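Local coordinates for protein phosphoribosylformylglycinamidine synthase 2 (Thermus thermophilus, PDB 3VIU) that belongs to the AIR synthase-related (PurM-like) family and binds adenosine-5'-diphosphate and a magnesium ion, at residues V36-H41 / A361-Y366; K45-L50 / G522-Y527; L481-G486 / A506-A511. All coordinates share one frame; numbering follows the deposited sequence.

Overall arrangement
The three contacts step from the N-terminal linker region to a strand-helix contact in the second AIR synthase-related N-terminal domain. Contacts 1 and 2 have centres about 10 Å apart and touch; helix 40-43 of contact 1 precedes helix 48-51 of contact 2, and their segments alternate along the sequence. Contact 3, centred about 14 Å from contact 2, is nested in the loop that contact 2 closes, and both use the same sheet, where strands 479-488 and 519-525 are neighbours. Contacts 1 and 3, about 23 Å apart between centres, do not touch. Contacts 2 and 3 both reach ADP, and the loop before helix 48-51 packs against a strand that lines its pocket.

Contact 1: V36-H41 / A361-Y366; sequences VMWSEH and AEAPTY
Trp38 lays one face of its indole against the extended chain at Ala363 and Pro364 and gives the largest share of the buried surface, with two CH-pi contacts over that face. The methyl group CB of Ala363 stands 3.4 Å from the centroid of the five-membered ring of Trp38, 9° off the ring normal. Pro364 takes the other half of the same face: its CD lies 3.5 Å from the centroid of the six-membered ring of Trp38, 11° off the normal, and the pyrrolidine crosses the indole at about a right angle. Two consecutive residues thus cover both rings from one side. The indole is brought there by a chi1 of -83°, which sets CG beside the backbone N and turns the ring toward the other segment.

Trp38 sits in the linker domain, in the short break between helix 28-37 and helix 40-43, and the partner segment is the loop that leaves helix 357-361. The contact therefore joins a link between two N-terminal helices to a loop more than 300 residues later.

Polar bonds hold both sides. Within the short link, Ser39 OG donates to Val36 O at 2.9 Å, from outside the carbonyl plane, while Ser39 occupies the N-cap position of the next helix. The indole NE1 of Trp38 is bonded to Ala359 O, which helps fix the rotation of the ring, and Ala363 O accepts from Arg48 NH2.

Further apolar packing comes from Phe34, edge-to-face with Trp38, and from Ile18 of helix 12-22. The selenomethionine Met37 reaches instead to Ser267 and Ser270 of helix 264-275.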
loop_
_atom_site.group_PDB
_atom_site.type_symbol
_atom_site.label_atom_id
_atom_site.label_comp_id
_atom_site.label_asym_id
_atom_site.label_seq_id
_atom_site.Cartn_x
_atom_site.Cartn_y
_atom_site.Cartn_z
ATOM N N VAL A 36 -8.101 19.990 -14.292
ATOM C CA VAL A 36 -7.213 18.961 -13.760
ATOM C C VAL A 36 -6.913 19.087 -12.263
ATOM O O VAL A 36 -6.901 18.087 -11.546
ATOM C CB VAL A 36 -5.876 18.929 -14.549
ATOM C CG1 VAL A 36 -4.967 17.824 -14.010
ATOM C CG2 VAL A 36 -6.157 18.697 -16.032
HETATM N N MSE A 37 -6.674 20.304 -11.787
HETATM C CA MSE A 37 -6.372 20.497 -10.369
HETATM C C MSE A 37 -7.582 20.299 -9.461
HETATM O O MSE A 37 -7.432 20.007 -8.276
HETATM C CB MSE A 37 -5.775 21.887 -10.135
HETATM C CG MSE A 37 -4.359 22.043 -10.671
HETATM SE SE MSE A 37 -3.070 20.833 -9.823
HETATM C CE MSE A 37 -2.757 21.822 -8.179
ATOM N N TRP A 38 -8.777 20.448 -10.022
ATOM C CA TRP A 38 -10.010 20.291 -9.263
ATOM C C TRP A 38 -10.684 18.933 -9.452
ATOM O O TRP A 38 -11.767 18.691 -8.918
ATOM C CB TRP A 38 -10.973 21.423 -9.625
ATOM C CG TRP A 38 -10.705 22.675 -8.852
ATOM C CD1 TRP A 38 -9.511 23.070 -8.316
ATOM C CD2 TRP A 38 -11.656 23.688 -8.502
ATOM N NE1 TRP A 38 -9.662 24.261 -7.649
ATOM C CE2 TRP A 38 -10.968 24.665 -7.749
ATOM C CE3 TRP A 38 -13.026 23.867 -8.752
ATOM C CZ2 TRP A 38 -11.601 25.804 -7.243
ATOM C CZ3 TRP A 38 -13.653 25.000 -8.248
ATOM C CH2 TRP A 38 -12.939 25.954 -7.502
ATOM N N SER A 39 -10.045 18.050 -10.214
ATOM C CA SER A 39 -10.582 16.711 -10.447
ATOM C C SER A 39 -10.411 15.929 -9.141
ATOM O O SER A 39 -9.531 16.251 -8.339
ATOM C CB SER A 39 -9.813 16.013 -11.578
ATOM O OG SER A 39 -8.490 15.685 -11.179
ATOM N N GLU A 40 -11.234 14.908 -8.921
ATOM C CA GLU A 40 -11.131 14.146 -7.679
ATOM C C GLU A 40 -9.727 13.603 -7.446
ATOM O O GLU A 40 -9.261 13.552 -6.311
ATOM C CB GLU A 40 -12.126 12.980 -7.661
ATOM C CG GLU A 40 -12.246 12.310 -6.292
ATOM C CD GLU A 40 -13.072 13.122 -5.304
ATOM O OE1 GLU A 40 -12.904 12.927 -4.078
ATOM O OE2 GLU A 40 -13.900 13.944 -5.753
ATOM N N HIS A 41 -9.058 13.203 -8.524
ATOM C CA HIS A 41 -7.710 12.649 -8.427
ATOM C C HIS A 41 -6.774 13.570 -7.657
ATOM O O HIS A 41 -6.088 13.137 -6.733
ATOM C CB HIS A 41 -7.126 12.389 -9.821
ATOM C CG HIS A 41 -5.789 11.712 -9.795
ATOM N ND1 HIS A 41 -5.647 10.353 -9.617
ATOM C CD2 HIS A 41 -4.533 12.214 -9.862
ATOM C CE1 HIS A 41 -4.362 10.046 -9.573
ATOM N NE2 HIS A 41 -3.664 11.158 -9.718
ATOM N N ALA A 361 -5.056 25.066 -5.324
ATOM C CA ALA A 361 -4.789 23.993 -4.370
ATOM C C ALA A 361 -5.911 23.681 -3.386
ATOM O O ALA A 361 -5.955 22.585 -2.821
ATOM C CB ALA A 361 -3.509 24.304 -3.596
ATOM N N GLU A 362 -6.808 24.634 -3.166
ATOM C CA GLU A 362 -7.901 24.424 -2.223
ATOM C C GLU A 362 -9.262 24.409 -2.894
ATOM O O GLU A 362 -10.013 25.383 -2.822
ATOM C CB GLU A 362 -7.867 25.496 -1.136
ATOM C CG GLU A 362 -6.632 25.417 -0.246
ATOM C CD GLU A 362 -6.642 26.446 0.876
ATOM O OE1 GLU A 362 -7.613 26.454 1.670
ATOM O OE2 GLU A 362 -5.680 27.244 0.967
ATOM N N ALA A 363 -9.574 23.287 -3.539
ATOM C CA ALA A 363 -10.840 23.111 -4.238
ATOM C C ALA A 363 -11.986 22.796 -3.274
ATOM O O ALA A 363 -11.767 22.366 -2.141
ATOM C CB ALA A 363 -10.711 21.996 -5.271
ATOM N N PRO A 364 -13.231 23.003 -3.725
ATOM C CA PRO A 364 -14.422 22.742 -2.909
ATOM C C PRO A 364 -14.526 21.269 -2.538
ATOM O O PRO A 364 -14.119 20.405 -3.310
ATOM C CB PRO A 364 -15.574 23.162 -3.820
ATOM C CG PRO A 364 -14.932 24.136 -4.787
ATOM C CD PRO A 364 -13.604 23.507 -5.059
ATOM N N THR A 365 -15.060 20.988 -1.354
ATOM C CA THR A 365 -15.250 19.612 -0.908
ATOM C C THR A 365 -16.747 19.360 -0.818
ATOM O O THR A 365 -17.539 20.300 -0.755
ATOM C CB THR A 365 -14.611 19.345 0.472
ATOM O OG1 THR A 365 -15.197 20.206 1.455
ATOM C CG2 THR A 365 -13.106 19.575 0.409
ATOM N N TYR A 366 -17.142 18.095 -0.815
ATOM C CA TYR A 366 -18.559 17.783 -0.755
ATOM C C TYR A 366 -18.920 16.761 0.317
ATOM O O TYR A 366 -18.159 15.836 0.609
ATOM C CB TYR A 366 -19.039 17.291 -2.128
ATOM C CG TYR A 366 -18.782 18.264 -3.261
ATOM C CD1 TYR A 366 -19.377 19.526 -3.273
ATOM C CD2 TYR A 366 -17.936 17.927 -4.316
ATOM C CE1 TYR A 366 -19.135 20.430 -4.303
ATOM C CE2 TYR A 366 -17.685 18.825 -5.359
ATOM C CZ TYR A 366 -18.290 20.075 -5.343
ATOM O OH TYR A 366 -18.053 20.963 -6.366
#

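Contact 2: K45-L50 / G522-Y527; sequences KNSRPL and GNVSLY. With ADP (adenosine-5'-diphosphate), chain B; PO4 (phosphate ion), chain C.
Ser47 faces Val524 across a loose, buried contact with no hydrogen bond between the two segments. The nearest approach is Ser47 OG to Val524 CG1 at 3.9 Å, with Val524 CG2 only slightly farther from the same oxygen. One step along, Asn46 CB meets Leu526 CD1 at 4.4 Å, and the hydroxyl end of Tyr527 lies at the margin near Asn46.

Val524 divides its branches between two partners. With CG1 anti to the backbone N (chi1 175°), that methyl goes to Ser47, and CG2 is left close to the adenine, 3.2 Å from ADP N6. The backbone of the same strand supplies part of the polar grip on the nucleotide: Gly522 N donates to the ribose O2' of ADP at 3.2 Å, with an N-H...O angle of 153°, while ADP N6 makes a bent, weak bond to Asn523 O at 3.2 Å. Ser525 OG gives a 2.6 Å bond to O3 of a phosphate ion, probably from the crystallisation liquor, which Ser86 OG, Asn88 N and His89 N also bind.

The second shell sets these groups in place. Backbone bonds from Asn523 to Asp485 and Leu487, and from Ser525 to Leu487 and Leu489, tie the strand to its parallel neighbour, strand 479-488. On the opposing segment, Glu40 OE1 accepts from Asn46 N, and Lys45 NZ forms a salt bridge with Glu14. Gly522, Asn523 and Val524 thus make an outermost strand of this PurM-like N-terminal domain sheet into a wall of the ADP pocket, with the loop before helix 48-51 packed against the valine through Ser47.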
loop_
_atom_site.group_PDB
_atom_site.type_symbol
_atom_site.label_atom_id
_atom_site.label_comp_id
_atom_site.label_asym_id
_atom_site.label_seq_id
_atom_site.Cartn_x
_atom_site.Cartn_y
_atom_site.Cartn_z
ATOM N N LYS A 45 -12.016 15.943 -3.494
ATOM C CA LYS A 45 -13.221 16.667 -3.125
ATOM C C LYS A 45 -14.247 15.941 -2.251
ATOM O O LYS A 45 -14.811 16.538 -1.339
ATOM C CB LYS A 45 -13.886 17.203 -4.390
ATOM C CG LYS A 45 -13.043 18.259 -5.097
ATOM C CD LYS A 45 -13.730 18.827 -6.337
ATOM C CE LYS A 45 -14.045 17.731 -7.351
ATOM N NZ LYS A 45 -14.469 18.287 -8.663
ATOM N N ASN A 46 -14.483 14.660 -2.501
ATOM C CA ASN A 46 -15.464 13.935 -1.708
ATOM C C ASN A 46 -14.911 13.165 -0.521
ATOM O O ASN A 46 -15.679 12.689 0.316
ATOM C CB ASN A 46 -16.247 12.980 -2.601
ATOM C CG ASN A 46 -17.083 13.708 -3.627
ATOM O OD1 ASN A 46 -16.570 14.234 -4.619
ATOM N ND2 ASN A 46 -18.381 13.758 -3.388
ATOM N N SER A 47 -13.590 13.059 -0.430
ATOM C CA SER A 47 -12.964 12.308 0.655
ATOM C C SER A 47 -12.326 13.131 1.763
ATOM O O SER A 47 -12.223 12.654 2.890
ATOM C CB SER A 47 -11.911 11.346 0.093
ATOM O OG SER A 47 -10.848 12.058 -0.511
ATOM N N ARG A 48 -11.895 14.354 1.456
ATOM C CA ARG A 48 -11.258 15.196 2.466
ATOM C C ARG A 48 -12.058 15.341 3.760
ATOM O O ARG A 48 -11.536 15.077 4.839
ATOM C CB ARG A 48 -10.931 16.579 1.889
ATOM C CG ARG A 48 -9.459 16.746 1.469
ATOM C CD ARG A 48 -9.303 17.660 0.245
ATOM N NE ARG A 48 -9.745 19.032 0.489
ATOM C CZ ARG A 48 -9.957 19.934 -0.467
ATOM N NH1 ARG A 48 -9.771 19.616 -1.743
ATOM N NH2 ARG A 48 -10.352 21.160 -0.149
ATOM N N PRO A 49 -13.338 15.737 3.673
ATOM C CA PRO A 49 -14.162 15.901 4.875
ATOM C C PRO A 49 -14.154 14.689 5.810
ATOM O O PRO A 49 -14.257 14.839 7.027
ATOM C CB PRO A 49 -15.556 16.165 4.304
ATOM C CG PRO A 49 -15.273 16.825 3.014
ATOM C CD PRO A 49 -14.138 15.998 2.464
ATOM N N LEU A 50 -14.041 13.490 5.240
ATOM C CA LEU A 50 -14.043 12.262 6.032
ATOM C C LEU A 50 -12.663 11.880 6.554
ATOM O O LEU A 50 -12.538 11.308 7.640
ATOM C CB LEU A 50 -14.604 11.105 5.195
ATOM C CG LEU A 50 -16.030 11.286 4.672
ATOM C CD1 LEU A 50 -16.312 10.272 3.584
ATOM C CD2 LEU A 50 -17.020 11.153 5.815
ATOM N N GLY A 522 -1.057 8.244 2.479
ATOM C CA GLY A 522 -2.002 7.350 1.845
ATOM C C GLY A 522 -2.460 7.846 0.495
ATOM O O GLY A 522 -1.876 8.765 -0.067
ATOM N N ASN A 523 -3.521 7.234 -0.016
ATOM C CA ASN A 523 -4.064 7.587 -1.311
ATOM C C ASN A 523 -5.550 7.296 -1.340
ATOM O O ASN A 523 -6.071 6.555 -0.511
ATOM C CB ASN A 523 -3.383 6.771 -2.405
ATOM C CG ASN A 523 -3.875 7.141 -3.789
ATOM O OD1 ASN A 523 -3.709 8.277 -4.222
ATOM N ND2 ASN A 523 -4.492 6.189 -4.486
ATOM N N VAL A 524 -6.236 7.887 -2.309
ATOM C CA VAL A 524 -7.665 7.670 -2.459
ATOM C C VAL A 524 -8.005 7.614 -3.928
ATOM O O VAL A 524 -7.774 8.571 -4.656
ATOM C CB VAL A 524 -8.503 8.801 -1.809
ATOM C CG1 VAL A 524 -9.988 8.599 -2.110
ATOM C CG2 VAL A 524 -8.266 8.819 -0.314
ATOM N N SER A 525 -8.548 6.483 -4.357
ATOM C CA SER A 525 -8.956 6.303 -5.745
ATOM C C SER A 525 -10.455 6.036 -5.752
ATOM O O SER A 525 -10.913 5.038 -5.198
ATOM C CB SER A 525 -8.217 5.125 -6.376
ATOM O OG SER A 525 -8.700 4.890 -7.681
ATOM N N LEU A 526 -11.217 6.934 -6.365
ATOM C CA LEU A 526 -12.667 6.784 -6.423
ATOM C C LEU A 526 -13.147 6.498 -7.838
ATOM O O LEU A 526 -12.352 6.455 -8.779
ATOM C CB LEU A 526 -13.346 8.048 -5.900
ATOM C CG LEU A 526 -12.985 8.422 -4.464
ATOM C CD1 LEU A 526 -13.694 9.705 -4.098
ATOM C CD2 LEU A 526 -13.365 7.289 -3.506
ATOM N N TYR A 527 -14.454 6.300 -7.978
ATOM C CA TYR A 527 -15.058 6.034 -9.281
ATOM C C TYR A 527 -14.607 4.713 -9.893
ATOM O O TYR A 527 -14.573 4.569 -11.115
ATOM C CB TYR A 527 -14.755 7.187 -10.250
ATOM C CG TYR A 527 -15.359 8.495 -9.817
ATOM C CD1 TYR A 527 -16.719 8.759 -10.013
ATOM C CD2 TYR A 527 -14.588 9.456 -9.168
ATOM C CE1 TYR A 527 -17.298 9.950 -9.570
ATOM C CE2 TYR A 527 -15.151 10.647 -8.721
ATOM C CZ TYR A 527 -16.506 10.889 -8.923
ATOM O OH TYR A 527 -17.060 12.065 -8.471
HETATM P PB ADP B . 0.921 12.409 -5.306
HETATM O O1B ADP B . -0.022 12.919 -6.340
HETATM O O2B ADP B . 0.991 10.803 -5.396
HETATM O O3B ADP B . 2.442 13.082 -5.586
HETATM P PA ADP B . -1.197 13.092 -3.726
HETATM O O1A ADP B . -1.498 14.508 -4.074
HETATM O O2A ADP B . -1.980 12.122 -4.761
HETATM O O3A ADP B . 0.425 12.841 -3.804
HETATM O "O5'" ADP B . -1.704 12.711 -2.220
HETATM C "C5'" ADP B . -2.188 13.896 -1.560
HETATM C "C4'" ADP B . -1.685 14.025 -0.092
HETATM O "O4'" ADP B . -2.718 13.601 0.855
HETATM C "C3'" ADP B . -0.440 13.162 0.237
HETATM O "O3'" ADP B . 0.369 13.837 1.210
HETATM C "C2'" ADP B . -1.045 11.863 0.769
HETATM O "O2'" ADP B . -0.140 11.149 1.615
HETATM C "C1'" ADP B . -2.306 12.341 1.493
HETATM N N9 ADP B . -3.383 11.344 1.421
HETATM C C8 ADP B . -4.174 11.078 0.338
HETATM N N7 ADP B . -5.029 10.138 0.617
HETATM C C5 ADP B . -4.848 9.734 1.892
HETATM C C6 ADP B . -5.459 8.772 2.737
HETATM N N6 ADP B . -6.502 7.990 2.272
HETATM N N1 ADP B . -5.003 8.635 4.001
HETATM C C2 ADP B . -3.993 9.383 4.472
HETATM N N3 ADP B . -3.392 10.299 3.709
HETATM C C4 ADP B . -3.782 10.505 2.432
HETATM P P PO4 C . -6.527 5.875 -10.277
HETATM O O1 PO4 C . -5.789 4.798 -9.580
HETATM O O2 PO4 C . -7.179 5.323 -11.487
HETATM O O3 PO4 C . -7.558 6.432 -9.373
HETATM O O4 PO4 C . -5.580 6.950 -10.670
#

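Contact 3: L481-G486 / A506-A511; sequences LAYTDG and AGLKEA. With ADP (adenosine-5'-diphosphate), chain B.
Leu508 reaches from its helix to two residues of strand 479-488, Asp485 and Tyr483, and this buried trio is the tight part of the contact. Its methyl CD2 lies 3.7 Å from Asp485 OD1 and also rests near the aspartate CB. That carboxylate binds the nucleotide: ADP N6 donates to Asp485 OD1 at 3.0 Å. Asp485 OD2 approaches ADP N1 to 2.7 Å; no hydrogen bond is assigned there, and so short an approach of two acceptors would probably need a shared proton. A chi1 of 64° tucks the aspartate CG between its backbone N and carbonyl carbon, with the leucine methyl against OD1. Tyr483 and Leu508 cross at an oblique angle, and the phenol oxygen OH of Tyr483 comes to 3.9 Å of Leu508 CB.

The loose side lies beyond the leucine, where the helix turns Lys509 away from the strand, and both it and Glu510 are partly exposed.

Leu466 and Ala462 of helix 458-475 and Val541 of strand 538-548 also pack around it. Strand 479-488, helix 495-515 and strand 519-525 form a beta-alpha-beta unit, whose crossover helix covers the sheet through Leu508.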
loop_
_atom_site.group_PDB
_atom_site.type_symbol
_atom_site.label_atom_id
_atom_site.label_comp_id
_atom_site.label_asym_id
_atom_site.label_seq_id
_atom_site.Cartn_x
_atom_site.Cartn_y
_atom_site.Cartn_z
ATOM N N LEU A 481 4.726 1.099 13.738
ATOM C CA LEU A 481 5.018 2.509 13.973
ATOM C C LEU A 481 3.956 3.428 13.383
ATOM O O LEU A 481 3.634 4.454 13.963
ATOM C CB LEU A 481 6.389 2.869 13.395
ATOM C CG LEU A 481 7.560 2.107 14.010
ATOM C CD1 LEU A 481 8.832 2.475 13.278
ATOM C CD2 LEU A 481 7.671 2.436 15.491
ATOM N N ALA A 482 3.417 3.054 12.229
ATOM C CA ALA A 482 2.388 3.847 11.567
ATOM C C ALA A 482 1.916 3.101 10.337
ATOM O O ALA A 482 2.473 2.068 9.984
ATOM C CB ALA A 482 2.941 5.207 11.158
ATOM N N TYR A 483 0.887 3.618 9.683
ATOM C CA TYR A 483 0.412 2.963 8.485
ATOM C C TYR A 483 0.142 3.945 7.361
ATOM O O TYR A 483 0.198 5.153 7.549
ATOM C CB TYR A 483 -0.849 2.148 8.770
ATOM C CG TYR A 483 -2.099 2.964 8.963
ATOM C CD1 TYR A 483 -2.436 3.485 10.213
ATOM C CD2 TYR A 483 -2.955 3.208 7.890
ATOM C CE1 TYR A 483 -3.596 4.225 10.389
ATOM C CE2 TYR A 483 -4.116 3.946 8.053
ATOM C CZ TYR A 483 -4.431 4.455 9.303
ATOM O OH TYR A 483 -5.562 5.214 9.443
ATOM N N THR A 484 -0.135 3.392 6.189
ATOM C CA THR A 484 -0.445 4.153 4.989
ATOM C C THR A 484 -1.670 3.417 4.434
ATOM O O THR A 484 -1.714 2.182 4.452
ATOM C CB THR A 484 0.733 4.085 3.984
ATOM O OG1 THR A 484 0.460 4.923 2.854
ATOM C CG2 THR A 484 0.950 2.647 3.514
ATOM N N ASP A 485 -2.674 4.158 3.974
ATOM C CA ASP A 485 -3.871 3.518 3.450
ATOM C C ASP A 485 -4.203 3.931 2.030
ATOM O O ASP A 485 -4.371 5.119 1.734
ATOM C CB ASP A 485 -5.075 3.819 4.341
ATOM C CG ASP A 485 -5.419 5.291 4.370
ATOM O OD1 ASP A 485 -6.582 5.648 4.079
ATOM O OD2 ASP A 485 -4.522 6.097 4.689
ATOM N N GLY A 486 -4.283 2.940 1.149
ATOM C CA GLY A 486 -4.633 3.203 -0.226
ATOM C C GLY A 486 -6.101 2.860 -0.362
ATOM O O GLY A 486 -6.461 1.691 -0.445
ATOM N N ALA A 506 -14.228 5.159 8.660
ATOM C CA ALA A 506 -14.554 4.987 10.072
ATOM C C ALA A 506 -13.877 3.712 10.581
ATOM O O ALA A 506 -13.441 3.645 11.729
ATOM C CB ALA A 506 -16.072 4.900 10.270
ATOM N N GLY A 507 -13.788 2.705 9.720
ATOM C CA GLY A 507 -13.148 1.466 10.110
ATOM C C GLY A 507 -11.692 1.672 10.499
ATOM O O GLY A 507 -11.250 1.190 11.538
ATOM N N LEU A 508 -10.948 2.384 9.657
ATOM C CA LEU A 508 -9.538 2.673 9.913
ATOM C C LEU A 508 -9.359 3.465 11.211
ATOM O O LEU A 508 -8.512 3.141 12.045
ATOM C CB LEU A 508 -8.958 3.459 8.739
ATOM C CG LEU A 508 -8.206 2.699 7.632
ATOM C CD1 LEU A 508 -8.639 1.245 7.563
ATOM C CD2 LEU A 508 -8.434 3.404 6.307
ATOM N N LYS A 509 -10.169 4.502 11.372
ATOM C CA LYS A 509 -10.120 5.341 12.554
ATOM C C LYS A 509 -10.211 4.482 13.808
ATOM O O LYS A 509 -9.375 4.570 14.713
ATOM C CB LYS A 509 -11.286 6.330 12.524
ATOM C CG LYS A 509 -11.500 7.105 13.812
ATOM C CD LYS A 509 -12.863 7.778 13.805
ATOM C CE LYS A 509 -13.077 8.637 15.051
ATOM N NZ LYS A 509 -12.900 7.892 16.337
ATOM N N GLU A 510 -11.232 3.636 13.839
ATOM C CA GLU A 510 -11.474 2.770 14.978
ATOM C C GLU A 510 -10.334 1.800 15.262
ATOM O O GLU A 510 -9.958 1.615 16.416
ATOM C CB GLU A 510 -12.784 2.019 14.769
ATOM C CG GLU A 510 -13.227 1.193 15.952
ATOM C CD GLU A 510 -14.693 0.810 15.855
ATOM O OE1 GLU A 510 -15.144 -0.020 16.674
ATOM O OE2 GLU A 510 -15.396 1.349 14.963
ATOM N N ALA A 511 -9.777 1.190 14.219
ATOM C CA ALA A 511 -8.671 0.255 14.400
ATOM C C ALA A 511 -7.419 1.027 14.805
ATOM O O ALA A 511 -6.646 0.591 15.654
ATOM C CB ALA A 511 -8.413 -0.517 13.113
HETATM P PB ADP B . 0.921 12.409 -5.306
HETATM O O1B ADP B . -0.022 12.919 -6.340
HETATM O O2B ADP B . 0.991 10.803 -5.396
HETATM O O3B ADP B . 2.442 13.082 -5.586
HETATM P PA ADP B . -1.197 13.092 -3.726
HETATM O O1A ADP B . -1.498 14.508 -4.074
HETATM O O2A ADP B . -1.980 12.122 -4.761
HETATM O O3A ADP B . 0.425 12.841 -3.804
HETATM O "O5'" ADP B . -1.704 12.711 -2.220
HETATM C "C5'" ADP B . -2.188 13.896 -1.560
HETATM C "C4'" ADP B . -1.685 14.025 -0.092
HETATM O "O4'" ADP B . -2.718 13.601 0.855
HETATM C "C3'" ADP B . -0.440 13.162 0.237
HETATM O "O3'" ADP B . 0.369 13.837 1.210
HETATM C "C2'" ADP B . -1.045 11.863 0.769
HETATM O "O2'" ADP B . -0.140 11.149 1.615
HETATM C "C1'" ADP B . -2.306 12.341 1.493
HETATM N N9 ADP B . -3.383 11.344 1.421
HETATM C C8 ADP B . -4.174 11.078 0.338
HETATM N N7 ADP B . -5.029 10.138 0.617
HETATM C C5 ADP B . -4.848 9.734 1.892
HETATM C C6 ADP B . -5.459 8.772 2.737
HETATM N N6 ADP B . -6.502 7.990 2.272
HETATM N N1 ADP B . -5.003 8.635 4.001
HETATM C C2 ADP B . -3.993 9.383 4.472
HETATM N N3 ADP B . -3.392 10.299 3.709
HETATM C C4 ADP B . -3.782 10.505 2.432
#